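Local coordinates for pirin-like protein YHAK (Escherichia coli, PDB 2VEC), which is a cytosolic, monomeric bicupin of the pirin family that lacks quercetin 2,3-dioxygenase activity and carries a redox-sensitive, reactive cysteine, at residues 68-73 / 133-137; 77-82 / 121-125; 202-208 / 228-234; 211-217 / 239-245. All blocks are in the same frame, centred on the assembly; numbering follows the deposited sequence.

Contact 1 (68-73 / 133-137); sequences QEVLAP and KPLTR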
loop_
_atom_site.group_PDB
_atom_site.type_symbol
_atom_site.label_atom_id
_atom_site.label_comp_id
_atom_site.label_asym_id
_atom_site.label_seq_id
_atom_site.Cartn_x
_atom_site.Cartn_y
_atom_site.Cartn_z
ATOM N N GLN A 68 -1.927 -6.699 -6.070
ATOM C CA GLN A 68 -2.553 -5.848 -7.058
ATOM C C GLN A 68 -3.501 -6.724 -7.833
ATOM O O GLN A 68 -3.132 -7.815 -8.266
ATOM C CB GLN A 68 -1.546 -5.196 -7.998
ATOM C CG GLN A 68 -2.264 -4.472 -9.169
ATOM C CD GLN A 68 -1.363 -3.520 -9.920
ATOM O OE1 GLN A 68 -0.668 -2.690 -9.299
ATOM N NE2 GLN A 68 -1.368 -3.615 -11.261
ATOM N N GLU A 69 -4.745 -6.279 -7.955
ATOM C CA GLU A 69 -5.774 -7.078 -8.602
ATOM C C GLU A 69 -6.505 -6.236 -9.616
ATOM O O GLU A 69 -6.548 -5.004 -9.498
ATOM C CB GLU A 69 -6.741 -7.644 -7.562
ATOM C CG GLU A 69 -6.098 -8.766 -6.690
ATOM C CD GLU A 69 -5.777 -10.022 -7.515
ATOM O OE1 GLU A 69 -6.706 -10.539 -8.212
ATOM O OE2 GLU A 69 -4.604 -10.478 -7.487
ATOM N N VAL A 70 -7.037 -6.907 -10.634
ATOM C CA VAL A 70 -7.828 -6.268 -11.675
ATOM C C VAL A 70 -9.182 -6.967 -11.692
ATOM O O VAL A 70 -9.229 -8.181 -11.851
ATOM C CB VAL A 70 -7.120 -6.384 -13.061
ATOM C CG1 VAL A 70 -7.986 -5.828 -14.199
ATOM C CG2 VAL A 70 -5.743 -5.685 -13.047
ATOM N N LEU A 71 -10.266 -6.204 -11.521
ATOM C CA LEU A 71 -11.645 -6.697 -11.686
ATOM C C LEU A 71 -12.238 -6.229 -13.016
ATOM O O LEU A 71 -12.186 -5.033 -13.324
ATOM C CB LEU A 71 -12.533 -6.171 -10.546
ATOM C CG LEU A 71 -12.662 -6.907 -9.208
ATOM C CD1 LEU A 71 -13.535 -6.073 -8.269
ATOM C CD2 LEU A 71 -13.285 -8.293 -9.369
ATOM N N ALA A 72 -12.815 -7.164 -13.784
ATOM C CA ALA A 72 -13.438 -6.868 -15.086
ATOM C C ALA A 72 -14.719 -6.015 -14.944
ATOM O O ALA A 72 -15.346 -6.019 -13.868
ATOM C CB ALA A 72 -13.746 -8.181 -15.818
ATOM N N PRO A 73 -15.097 -5.261 -16.008
ATOM C CA PRO A 73 -16.414 -4.577 -16.046
ATOM C C PRO A 73 -17.548 -5.434 -15.446
ATOM O O PRO A 73 -17.627 -6.639 -15.740
ATOM C CB PRO A 73 -16.665 -4.380 -17.553
ATOM C CG PRO A 73 -15.307 -4.357 -18.194
ATOM C CD PRO A 73 -14.275 -4.981 -17.218
ATOM N N LYS A 133 -16.134 -0.576 -17.877
ATOM C CA LYS A 133 -14.672 -0.396 -17.752
ATOM C C LYS A 133 -14.187 -1.157 -16.540
ATOM O O LYS A 133 -14.906 -1.270 -15.525
ATOM C CB LYS A 133 -14.335 1.114 -17.594
ATOM C CG LYS A 133 -14.890 2.094 -18.646
ATOM C CD LYS A 133 -13.945 3.301 -18.936
ATOM C CE LYS A 133 -14.554 4.400 -19.801
ATOM N NZ LYS A 133 -14.850 3.916 -21.214
ATOM N N PRO A 134 -12.944 -1.716 -16.570
ATOM C CA PRO A 134 -12.396 -2.482 -15.442
ATOM C C PRO A 134 -11.893 -1.633 -14.310
ATOM O O PRO A 134 -11.888 -0.403 -14.375
ATOM C CB PRO A 134 -11.202 -3.232 -16.050
ATOM C CG PRO A 134 -10.730 -2.173 -17.091
ATOM C CD PRO A 134 -11.977 -1.670 -17.707
ATOM N N LEU A 135 -11.455 -2.338 -13.250
ATOM C CA LEU A 135 -10.871 -1.735 -12.002
ATOM C C LEU A 135 -9.510 -2.340 -11.585
ATOM O O LEU A 135 -9.348 -3.560 -11.588
ATOM C CB LEU A 135 -11.834 -1.906 -10.817
ATOM C CG LEU A 135 -11.359 -1.764 -9.356
ATOM C CD1 LEU A 135 -11.233 -0.310 -8.876
ATOM C CD2 LEU A 135 -12.313 -2.503 -8.427
ATOM N N THR A 136 -8.542 -1.494 -11.193
ATOM C CA THR A 136 -7.229 -1.951 -10.737
ATOM C C THR A 136 -6.917 -1.335 -9.372
ATOM O O THR A 136 -7.069 -0.137 -9.175
ATOM C CB THR A 136 -6.084 -1.541 -11.683
ATOM O OG1 THR A 136 -6.366 -1.963 -13.020
ATOM C CG2 THR A 136 -4.719 -2.181 -11.213
ATOM N N ARG A 137 -6.502 -2.146 -8.422
ATOM C CA ARG A 137 -6.227 -1.583 -7.123
ATOM C C ARG A 137 -5.160 -2.379 -6.407
ATOM O O ARG A 137 -5.061 -3.588 -6.602
ATOM C CB ARG A 137 -7.486 -1.467 -6.280
ATOM C CG ARG A 137 -8.186 -2.755 -5.959
ATOM C CD ARG A 137 -7.858 -3.174 -4.554
ATOM N NE ARG A 137 -8.476 -4.485 -4.318
ATOM C CZ ARG A 137 -7.823 -5.636 -4.375
ATOM N NH1 ARG A 137 -6.524 -5.649 -4.641
ATOM N NH2 ARG A 137 -8.475 -6.766 -4.138
#
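E69 and R137 face each other across a pair of neighbouring antiparallel strands in the N-terminal cupin of this bicupin, where 68-71 and 135-137 run side by side in one wall of the beta-sandwich. Paired main-chain bonds lock E69 to R137 and L71 to L135; E69 N reaches R137 O at 3.0 Å. The side chains of E69 and R137 share one sheet face, yet their charges do not meet. R137 sets CG between its N and carbonyl carbon (chi1 62°) and bends at chi2, which carries the guanidinium back over the neighbouring strand, where NH1 lies 3.5 Å from E69 CB. The carboxylate of E69 turns away toward R44, a long, weak ion pair, and the guanidinium finds its partners in E126, by a salt bridge, and in N67. On the same face L71 and L135 lie alongside each other, their branches meeting at L71 CD1 and L135 CD2, 3.8 Å apart. On the other face V70 and T136 lie side by side, pointing the same way, with V70 CG2 packed 3.8 Å from T136 OG1. Q68 extends its chain, with CG opposite its backbone N (chi1 171°), across the T136 methyl; its amide nitrogen is held by the carbonyls of W40 and A43, while the T136 hydroxyl is hydrogen-bonded to L41 O. Beyond the strands two prolines close the pair, P73 CD resting 3.7 Å from P134 CB.

Contact 2 (77-82 / 121-125); sequences FQPRTY and GVSYS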
loop_
_atom_site.group_PDB
_atom_site.type_symbol
_atom_site.label_atom_id
_atom_site.label_comp_id
_atom_site.label_asym_id
_atom_site.label_seq_id
_atom_site.Cartn_x
_atom_site.Cartn_y
_atom_site.Cartn_z
ATOM N N PHE A 77 -15.734 -9.476 -6.316
ATOM C CA PHE A 77 -15.310 -10.542 -5.405
ATOM C C PHE A 77 -16.406 -10.920 -4.413
ATOM O O PHE A 77 -17.218 -10.073 -4.006
ATOM C CB PHE A 77 -14.064 -10.118 -4.634
ATOM C CG PHE A 77 -12.868 -9.837 -5.502
ATOM C CD1 PHE A 77 -12.421 -10.779 -6.436
ATOM C CD2 PHE A 77 -12.171 -8.641 -5.363
ATOM C CE1 PHE A 77 -11.298 -10.520 -7.228
ATOM C CE2 PHE A 77 -11.045 -8.368 -6.155
ATOM C CZ PHE A 77 -10.603 -9.309 -7.084
ATOM N N GLN A 78 -16.435 -12.192 -4.021
ATOM C CA GLN A 78 -17.458 -12.651 -3.077
ATOM C C GLN A 78 -17.075 -12.255 -1.647
ATOM O O GLN A 78 -15.879 -12.177 -1.324
ATOM C CB GLN A 78 -17.732 -14.162 -3.220
ATOM C CG GLN A 78 -16.556 -15.095 -2.858
ATOM C CD GLN A 78 -17.007 -16.542 -2.604
ATOM O OE1 GLN A 78 -18.210 -16.840 -2.563
ATOM N NE2 GLN A 78 -16.039 -17.442 -2.438
ATOM N N PRO A 79 -18.084 -11.989 -0.790
ATOM C CA PRO A 79 -17.811 -11.521 0.573
ATOM C C PRO A 79 -16.885 -12.468 1.317
ATOM O O PRO A 79 -16.943 -13.682 1.106
ATOM C CB PRO A 79 -19.191 -11.525 1.238
ATOM C CG PRO A 79 -20.158 -11.418 0.121
ATOM C CD PRO A 79 -19.529 -12.119 -1.048
ATOM N N ARG A 80 -16.049 -11.915 2.182
ATOM C CA ARG A 80 -15.073 -12.698 2.929
ATOM C C ARG A 80 -14.763 -12.057 4.279
ATOM O O ARG A 80 -14.880 -10.835 4.458
ATOM C CB ARG A 80 -13.771 -12.878 2.125
ATOM C CG ARG A 80 -12.980 -11.576 1.859
ATOM C CD ARG A 80 -11.498 -11.836 1.570
ATOM N NE ARG A 80 -10.866 -12.508 2.707
ATOM C CZ ARG A 80 -9.732 -13.193 2.646
ATOM N NH1 ARG A 80 -9.082 -13.286 1.498
ATOM N NH2 ARG A 80 -9.257 -13.792 3.744
ATOM N N THR A 81 -14.383 -12.898 5.228
ATOM C CA THR A 81 -13.885 -12.418 6.499
ATOM C C THR A 81 -12.374 -12.246 6.353
ATOM O O THR A 81 -11.779 -12.728 5.387
ATOM C CB THR A 81 -14.217 -13.385 7.665
ATOM O OG1 THR A 81 -13.499 -14.615 7.493
ATOM C CG2 THR A 81 -15.735 -13.663 7.752
ATOM N N TYR A 82 -11.769 -11.522 7.285
ATOM C CA TYR A 82 -10.334 -11.293 7.257
ATOM C C TYR A 82 -9.722 -11.779 8.578
ATOM O O TYR A 82 -10.377 -11.718 9.625
ATOM C CB TYR A 82 -10.040 -9.806 7.055
ATOM C CG TYR A 82 -10.304 -9.305 5.655
ATOM C CD1 TYR A 82 -9.493 -9.696 4.594
ATOM C CD2 TYR A 82 -11.350 -8.425 5.392
ATOM C CE1 TYR A 82 -9.718 -9.249 3.315
ATOM C CE2 TYR A 82 -11.588 -7.954 4.091
ATOM C CZ TYR A 82 -10.763 -8.373 3.064
ATOM O OH TYR A 82 -10.976 -7.922 1.779
ATOM N N GLY A 121 -15.328 -11.478 12.464
ATOM C CA GLY A 121 -16.557 -12.133 11.994
ATOM C C GLY A 121 -17.411 -11.299 11.047
ATOM O O GLY A 121 -18.519 -11.694 10.699
ATOM N N VAL A 122 -16.909 -10.141 10.624
ATOM C CA VAL A 122 -17.666 -9.308 9.709
ATOM C C VAL A 122 -17.204 -9.668 8.292
ATOM O O VAL A 122 -16.030 -9.900 8.080
ATOM C CB VAL A 122 -17.516 -7.799 10.075
ATOM C CG1 VAL A 122 -18.098 -6.890 8.993
ATOM C CG2 VAL A 122 -18.168 -7.517 11.452
ATOM N N SER A 123 -18.130 -9.752 7.345
ATOM C CA SER A 123 -17.803 -10.070 5.953
ATOM C C SER A 123 -17.721 -8.803 5.126
ATOM O O SER A 123 -18.524 -7.887 5.319
ATOM C CB SER A 123 -18.860 -10.996 5.342
ATOM O OG SER A 123 -18.607 -12.345 5.675
ATOM N N TYR A 124 -16.797 -8.789 4.164
ATOM C CA TYR A 124 -16.487 -7.611 3.378
ATOM C C TYR A 124 -16.520 -7.917 1.895
ATOM O O TYR A 124 -15.987 -8.932 1.455
ATOM C CB TYR A 124 -15.075 -7.086 3.758
ATOM C CG TYR A 124 -15.000 -6.609 5.188
ATOM C CD1 TYR A 124 -15.263 -5.272 5.520
ATOM C CD2 TYR A 124 -14.695 -7.502 6.227
ATOM C CE1 TYR A 124 -15.198 -4.831 6.877
ATOM C CE2 TYR A 124 -14.647 -7.081 7.551
ATOM C CZ TYR A 124 -14.897 -5.753 7.872
ATOM O OH TYR A 124 -14.849 -5.374 9.206
ATOM N N SER A 125 -17.111 -7.020 1.119
ATOM C CA SER A 125 -17.214 -7.232 -0.319
ATOM C C SER A 125 -16.694 -6.036 -1.101
ATOM O O SER A 125 -16.709 -4.902 -0.616
ATOM C CB SER A 125 -18.656 -7.555 -0.714
ATOM O OG SER A 125 -19.450 -6.390 -0.762
HETATM O O HOH W 1 -13.327 -10.232 9.540
HETATM O O HOH W 2 -13.322 -7.826 0.211
#
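T81 and V122 meet where two strand ends separate, and 121-125 can be followed from there into the sheet. G121 brings the chain past the T81 methyl. V122 turns its side chain from the other strand, but its carbonyl lies near T81 CA; a water that accepts from Y82 N at 3.0 Å lies within bonding distance of the V122 carbonyl and can donate to it, so that solvent can bridge the strands where direct pairing has ended. S123 places its hydroxyl 3.8 Å from T81 CG2, while S123 CB approaches the ring of P79. Y124 makes the central pair: its N donates to R80 O at 2.8 Å and its O accepts from R80 N at 3.1 Å. Its side chain takes the CG position opposite the carbonyl carbon (chi1 -64°), bringing CD2 to the rim of the Y82 ring, 3.6 Å from Y82 CD2. The two rings meet obliquely, their planes 43° apart. The Y124 hydroxyl is bonded to Q119 N, and Y82 also meets W141 edge-to-face. Within its own strand R80 bends at chi3 so that NE and NH2 both hold T81 O side-on, in the guanidinium plane. S125, finally, sets its CB near P79 CG. This is the fraying end of an outer antiparallel strand pair, 76-80 with 124-128, in the four-stranded sheet of the N-terminal cupin.

Contact 3 (202-208 / 228-234); sequences PRAYLQS and GDGAFIR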
loop_
_atom_site.group_PDB
_atom_site.type_symbol
_atom_site.label_atom_id
_atom_site.label_comp_id
_atom_site.label_asym_id
_atom_site.label_seq_id
_atom_site.Cartn_x
_atom_site.Cartn_y
_atom_site.Cartn_z
ATOM N N PRO A 202 12.597 -0.294 12.494
ATOM C CA PRO A 202 13.824 -0.966 12.101
ATOM C C PRO A 202 13.675 -1.712 10.760
ATOM O O PRO A 202 14.578 -2.408 10.338
ATOM C CB PRO A 202 14.034 -1.957 13.252
ATOM C CG PRO A 202 12.627 -2.428 13.570
ATOM C CD PRO A 202 11.808 -1.108 13.442
ATOM N N ARG A 203 12.529 -1.578 10.113
ATOM C CA ARG A 203 12.274 -2.360 8.889
ATOM C C ARG A 203 11.548 -1.442 7.902
ATOM O O ARG A 203 10.666 -0.678 8.288
ATOM C CB ARG A 203 11.418 -3.588 9.233
ATOM C CG ARG A 203 11.326 -4.645 8.084
ATOM C CD ARG A 203 10.401 -5.868 8.436
ATOM N NE ARG A 203 10.928 -6.535 9.636
ATOM C CZ ARG A 203 11.922 -7.404 9.714
ATOM N NH1 ARG A 203 12.551 -7.847 8.630
ATOM N NH2 ARG A 203 12.270 -7.868 10.914
ATOM N N ALA A 204 11.912 -1.515 6.628
ATOM C CA ALA A 204 11.147 -0.795 5.603
ATOM C C ALA A 204 10.826 -1.760 4.492
ATOM O O ALA A 204 11.604 -2.728 4.232
ATOM C CB ALA A 204 11.960 0.314 5.055
ATOM N N TYR A 205 9.716 -1.509 3.819
ATOM C CA TYR A 205 9.426 -2.266 2.623
ATOM C C TYR A 205 9.239 -1.246 1.508
ATOM O O TYR A 205 8.487 -0.246 1.656
ATOM C CB TYR A 205 8.140 -3.078 2.811
ATOM C CG TYR A 205 7.756 -3.876 1.583
ATOM C CD1 TYR A 205 8.350 -5.095 1.350
ATOM C CD2 TYR A 205 6.774 -3.419 0.701
ATOM C CE1 TYR A 205 8.030 -5.860 0.197
ATOM C CE2 TYR A 205 6.405 -4.196 -0.416
ATOM C CZ TYR A 205 7.069 -5.396 -0.658
ATOM O OH TYR A 205 6.772 -6.153 -1.759
ATOM N N LEU A 206 9.874 -1.517 0.357
ATOM C CA LEU A 206 9.720 -0.689 -0.846
ATOM C C LEU A 206 8.905 -1.454 -1.877
ATOM O O LEU A 206 9.171 -2.636 -2.087
ATOM C CB LEU A 206 11.100 -0.426 -1.468
ATOM C CG LEU A 206 12.181 0.045 -0.486
ATOM C CD1 LEU A 206 13.429 0.396 -1.289
ATOM C CD2 LEU A 206 11.715 1.284 0.280
ATOM N N GLN A 207 7.988 -0.773 -2.590
ATOM C CA GLN A 207 7.181 -1.424 -3.618
ATOM C C GLN A 207 7.135 -0.560 -4.859
ATOM O O GLN A 207 6.812 0.622 -4.775
ATOM C CB GLN A 207 5.746 -1.730 -3.109
ATOM C CG GLN A 207 4.850 -2.387 -4.192
ATOM C CD GLN A 207 5.395 -3.763 -4.592
ATOM O OE1 GLN A 207 5.821 -4.525 -3.722
ATOM N NE2 GLN A 207 5.393 -4.076 -5.876
ATOM N N SER A 208 7.456 -1.143 -6.011
ATOM C CA SER A 208 7.223 -0.465 -7.266
ATOM C C SER A 208 5.736 -0.641 -7.629
ATOM O O SER A 208 5.260 -1.807 -7.764
ATOM C CB SER A 208 8.125 -1.070 -8.352
ATOM O OG SER A 208 7.592 -0.759 -9.659
ATOM N N GLY A 228 7.246 -3.459 -10.586
ATOM C CA GLY A 228 6.528 -4.437 -9.791
ATOM C C GLY A 228 7.323 -5.171 -8.700
ATOM O O GLY A 228 6.722 -5.923 -7.930
ATOM N N ASP A 229 8.620 -4.880 -8.530
ATOM C CA ASP A 229 9.408 -5.540 -7.448
ATOM C C ASP A 229 9.041 -4.973 -6.104
ATOM O O ASP A 229 8.697 -3.774 -5.998
ATOM C CB ASP A 229 10.916 -5.259 -7.593
ATOM C CG ASP A 229 11.655 -6.245 -8.460
ATOM O OD1 ASP A 229 11.122 -7.310 -8.877
ATOM O OD2 ASP A 229 12.834 -5.935 -8.758
ATOM N N GLY A 230 9.148 -5.803 -5.070
ATOM C CA GLY A 230 9.258 -5.317 -3.671
ATOM C C GLY A 230 10.635 -5.558 -3.109
ATOM O O GLY A 230 11.396 -6.366 -3.663
ATOM N N ALA A 231 10.974 -4.918 -1.975
ATOM C CA ALA A 231 12.233 -5.213 -1.279
ATOM C C ALA A 231 12.065 -4.784 0.155
ATOM O O ALA A 231 11.620 -3.651 0.433
ATOM C CB ALA A 231 13.448 -4.471 -1.916
ATOM N N PHE A 232 12.386 -5.697 1.071
ATOM C CA PHE A 232 12.497 -5.335 2.493
ATOM C C PHE A 232 13.897 -4.828 2.718
ATOM O O PHE A 232 14.887 -5.390 2.180
ATOM C CB PHE A 232 12.262 -6.554 3.398
ATOM C CG PHE A 232 10.840 -6.896 3.598
ATOM C CD1 PHE A 232 10.110 -6.266 4.609
ATOM C CD2 PHE A 232 10.210 -7.853 2.767
ATOM C CE1 PHE A 232 8.773 -6.581 4.830
ATOM C CE2 PHE A 232 8.882 -8.192 2.964
ATOM C CZ PHE A 232 8.137 -7.570 4.017
ATOM N N ILE A 233 14.006 -3.820 3.561
ATOM C CA ILE A 233 15.260 -3.215 3.945
ATOM C C ILE A 233 15.344 -3.097 5.495
ATOM O O ILE A 233 14.401 -2.666 6.120
ATOM C CB ILE A 233 15.451 -1.836 3.219
ATOM C CG1 ILE A 233 15.874 -2.123 1.752
ATOM C CG2 ILE A 233 16.546 -1.036 3.854
ATOM C CD1 ILE A 233 15.895 -0.936 0.847
ATOM N N ARG A 234 16.474 -3.510 6.094
ATOM C CA ARG A 234 16.598 -3.557 7.568
ATOM C C ARG A 234 17.571 -2.554 8.150
ATOM O O ARG A 234 18.627 -2.314 7.571
ATOM C CB ARG A 234 17.118 -4.939 8.011
ATOM C CG ARG A 234 16.052 -6.008 8.117
ATOM C CD ARG A 234 15.052 -5.738 9.237
ATOM N NE ARG A 234 15.678 -5.362 10.497
ATOM C CZ ARG A 234 15.850 -6.160 11.542
ATOM N NH1 ARG A 234 15.486 -7.423 11.496
ATOM N NH2 ARG A 234 16.423 -5.690 12.645
#
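Y205 drives an edge into the face of F232 in the tightly packed part of this contact: CD1 stands 3.4 Å above the centre of the F232 ring, whose plane makes 61° with its own. The Y205 ring is put there by CG lying opposite the backbone N (chi1 179°), and its hydroxyl donates to Q207 OE1 at 2.7 Å, nearly straight on to the carbonyl. That bond helps fix the Q207 amide, whose NE2 donates to G228 O from above the carbonyl plane and to S208 O. G230, lacking a side chain, leaves its CA 3.2 Å from Y205 OH. Against the other sheet face, L206 CD1 meets I233 CD1 at 3.5 Å. The opposite end is looser. R234 is exposed, and its NE makes only a weak bond to P202 O; its CD lies over one face of the R203 guanidinium. R203 NH2 and R234 NH1 approach to 3.3 Å as like charges, an approach probably eased by the salt bridge of R203 to the C-terminal carboxylate of V256. R203 also makes a cation-pi contact with Y52. Regular antiparallel pairing of 203-208 with the edge strand 230-234 is typical of a cupin beta-sandwich.

Contact 4 (211-217 / 239-245); sequences GKFHALT and ITLVADS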
loop_
_atom_site.group_PDB
_atom_site.type_symbol
_atom_site.label_atom_id
_atom_site.label_comp_id
_atom_site.label_asym_id
_atom_site.label_seq_id
_atom_site.Cartn_x
_atom_site.Cartn_y
_atom_site.Cartn_z
ATOM N N GLY A 211 7.151 1.545 -12.727
ATOM C CA GLY A 211 8.524 2.025 -12.947
ATOM C C GLY A 211 9.584 1.391 -12.059
ATOM O O GLY A 211 9.305 0.577 -11.171
ATOM N N LYS A 212 10.828 1.750 -12.333
ATOM C CA LYS A 212 11.967 1.134 -11.668
ATOM C C LYS A 212 12.709 2.212 -10.878
ATOM O O LYS A 212 12.623 3.399 -11.203
ATOM C CB LYS A 212 12.875 0.465 -12.693
ATOM C CG LYS A 212 13.298 1.352 -13.805
ATOM C CD LYS A 212 14.127 0.571 -14.860
ATOM C CE LYS A 212 14.153 1.322 -16.182
ATOM N NZ LYS A 212 15.326 0.848 -17.008
ATOM N N PHE A 213 13.406 1.804 -9.821
ATOM C CA PHE A 213 14.055 2.760 -8.938
ATOM C C PHE A 213 15.080 2.046 -8.096
ATOM O O PHE A 213 15.106 0.816 -8.057
ATOM C CB PHE A 213 13.040 3.518 -8.061
ATOM C CG PHE A 213 12.304 2.692 -7.018
ATOM C CD1 PHE A 213 11.340 1.740 -7.383
ATOM C CD2 PHE A 213 12.505 2.932 -5.651
ATOM C CE1 PHE A 213 10.596 1.008 -6.382
ATOM C CE2 PHE A 213 11.788 2.206 -4.658
ATOM C CZ PHE A 213 10.814 1.251 -5.029
ATOM N N HIS A 214 15.938 2.816 -7.439
ATOM C CA HIS A 214 16.841 2.208 -6.491
ATOM C C HIS A 214 16.862 2.952 -5.185
ATOM O O HIS A 214 16.400 4.084 -5.094
ATOM C CB HIS A 214 18.251 2.043 -7.072
ATOM C CG HIS A 214 18.860 3.314 -7.598
ATOM N ND1 HIS A 214 18.503 3.870 -8.810
ATOM C CD2 HIS A 214 19.823 4.120 -7.082
ATOM C CE1 HIS A 214 19.214 4.969 -9.014
ATOM N NE2 HIS A 214 20.044 5.125 -7.995
ATOM N N ALA A 215 17.336 2.276 -4.149
ATOM C CA ALA A 215 17.417 2.890 -2.843
ATOM C C ALA A 215 18.880 3.019 -2.453
ATOM O O ALA A 215 19.680 2.115 -2.716
ATOM C CB ALA A 215 16.677 2.072 -1.843
ATOM N N LEU A 216 19.212 4.161 -1.849
ATOM C CA LEU A 216 20.511 4.418 -1.241
ATOM C C LEU A 216 20.373 4.612 0.264
ATOM O O LEU A 216 19.376 5.160 0.752
ATOM C CB LEU A 216 21.141 5.699 -1.808
ATOM C CG LEU A 216 20.923 6.089 -3.275
ATOM C CD1 LEU A 216 21.309 7.549 -3.484
ATOM C CD2 LEU A 216 21.859 5.211 -4.076
ATOM N N THR A 217 21.391 4.164 0.987
ATOM C CA THR A 217 21.561 4.444 2.414
ATOM C C THR A 217 23.019 4.840 2.573
ATOM O O THR A 217 23.888 4.264 1.918
ATOM C CB THR A 217 21.243 3.224 3.300
ATOM O OG1 THR A 217 22.042 2.102 2.899
ATOM C CG2 THR A 217 19.807 2.836 3.137
ATOM N N ILE A 239 16.647 6.579 4.224
ATOM C CA ILE A 239 16.654 5.930 2.917
ATOM C C ILE A 239 16.319 6.969 1.841
ATOM O O ILE A 239 15.384 7.769 2.002
ATOM C CB ILE A 239 15.613 4.777 2.812
ATOM C CG1 ILE A 239 15.902 3.631 3.816
ATOM C CG2 ILE A 239 15.670 4.182 1.420
ATOM C CD1 ILE A 239 14.803 2.537 3.819
ATOM N N THR A 240 17.108 6.974 0.776
ATOM C CA THR A 240 16.873 7.857 -0.355
ATOM C C THR A 240 16.479 6.985 -1.515
ATOM O O THR A 240 17.155 5.982 -1.777
ATOM C CB THR A 240 18.133 8.638 -0.751
ATOM O OG1 THR A 240 18.480 9.518 0.308
ATOM C CG2 THR A 240 17.877 9.468 -2.003
ATOM N N LEU A 241 15.398 7.375 -2.192
ATOM C CA LEU A 241 14.899 6.659 -3.351
ATOM C C LEU A 241 15.147 7.475 -4.583
ATOM O O LEU A 241 14.866 8.686 -4.602
ATOM C CB LEU A 241 13.384 6.454 -3.247
ATOM C CG LEU A 241 12.877 5.632 -2.042
ATOM C CD1 LEU A 241 11.390 5.430 -2.210
ATOM C CD2 LEU A 241 13.641 4.302 -1.918
ATOM N N VAL A 242 15.606 6.814 -5.643
ATOM C CA VAL A 242 15.955 7.546 -6.878
ATOM C C VAL A 242 15.269 6.862 -8.060
ATOM O O VAL A 242 15.432 5.636 -8.255
ATOM C CB VAL A 242 17.490 7.559 -7.137
ATOM C CG1 VAL A 242 17.825 8.362 -8.413
ATOM C CG2 VAL A 242 18.256 8.120 -5.928
ATOM N N ALA A 243 14.520 7.632 -8.845
ATOM C CA ALA A 243 13.777 7.049 -9.957
ATOM C C ALA A 243 14.669 6.764 -11.154
ATOM O O ALA A 243 15.475 7.598 -11.543
ATOM C CB ALA A 243 12.592 7.938 -10.361
ATOM N N ASP A 244 14.518 5.562 -11.711
ATOM C CA ASP A 244 15.224 5.183 -12.913
ATOM C C ASP A 244 14.346 5.192 -14.134
ATOM O O ASP A 244 14.825 4.926 -15.240
ATOM C CB ASP A 244 15.833 3.810 -12.735
ATOM C CG ASP A 244 16.903 3.813 -11.704
ATOM O OD1 ASP A 244 17.802 4.667 -11.809
ATOM O OD2 ASP A 244 16.812 3.002 -10.768
ATOM N N SER A 245 13.066 5.506 -13.922
ATOM C CA SER A 245 12.107 5.833 -14.976
ATOM C C SER A 245 10.987 6.598 -14.274
ATOM O O SER A 245 11.036 6.738 -13.046
ATOM C CB SER A 245 11.544 4.565 -15.614
ATOM O OG SER A 245 10.849 3.757 -14.663
#
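H214 and D244 form a histidine-carboxylate hydrogen bond at the end of a strand pair: ND1 donates to OD2 at 2.7 Å, with an N-H...O angle of 169°. The acceptor uses its syn lone pair and lies in the imidazole plane, and the ring and carboxylate are nearly coplanar, 12° apart, although the two side chains cross at about a right angle. H214 sets CG between its backbone N and carbonyl carbon (chi1 55°), which lays the ring along V242. V242 CB therefore sits over one ring face, 3.9 Å from the H214 centroid, in a CH-pi contact. K212 is gripped at its main chain: its O accepts from D244 N at 2.9 Å, and its N donates to S245 OG at 3.1 Å, the same hydroxyl being bonded to G34 O. G211 passes close to S245 OG, with its CA 3.4 Å away. Toward the other end, L216 and T240 pair through both backbone bonds, and L216 CD1 touches V242 CG2. On the opposite sheet face A215 CB fits against L241 CD2, 3.8 Å away, and the F213 ring meets that same methyl with its edge. This face packs on strand 203-208, while strands 194-198 and 220-225 flank the pair to complete the four-stranded sheet.

How the contacts relate
Contacts 1 and 2 belong to the N-terminal cupin, contacts 3 and 4 to the C-terminal one, and the chain completes the first pair before opening the second. Contact 2 nests within the loop closed by contact 1; their centres lie about 18 Å apart, and F77 packs on L71 and R137 to join the two sheets. Contacts 3 and 4 alternate along the chain, with centres about 11 Å apart, and bring two sheets face to face through L206 with A215 and F213. Contacts 1 and 3 come within about 6 Å at their nearest atoms, while contacts 2 and 4 lie on opposite sides of the chain's centre, their centres about 36 Å apart: two sandwiches, a bicupin.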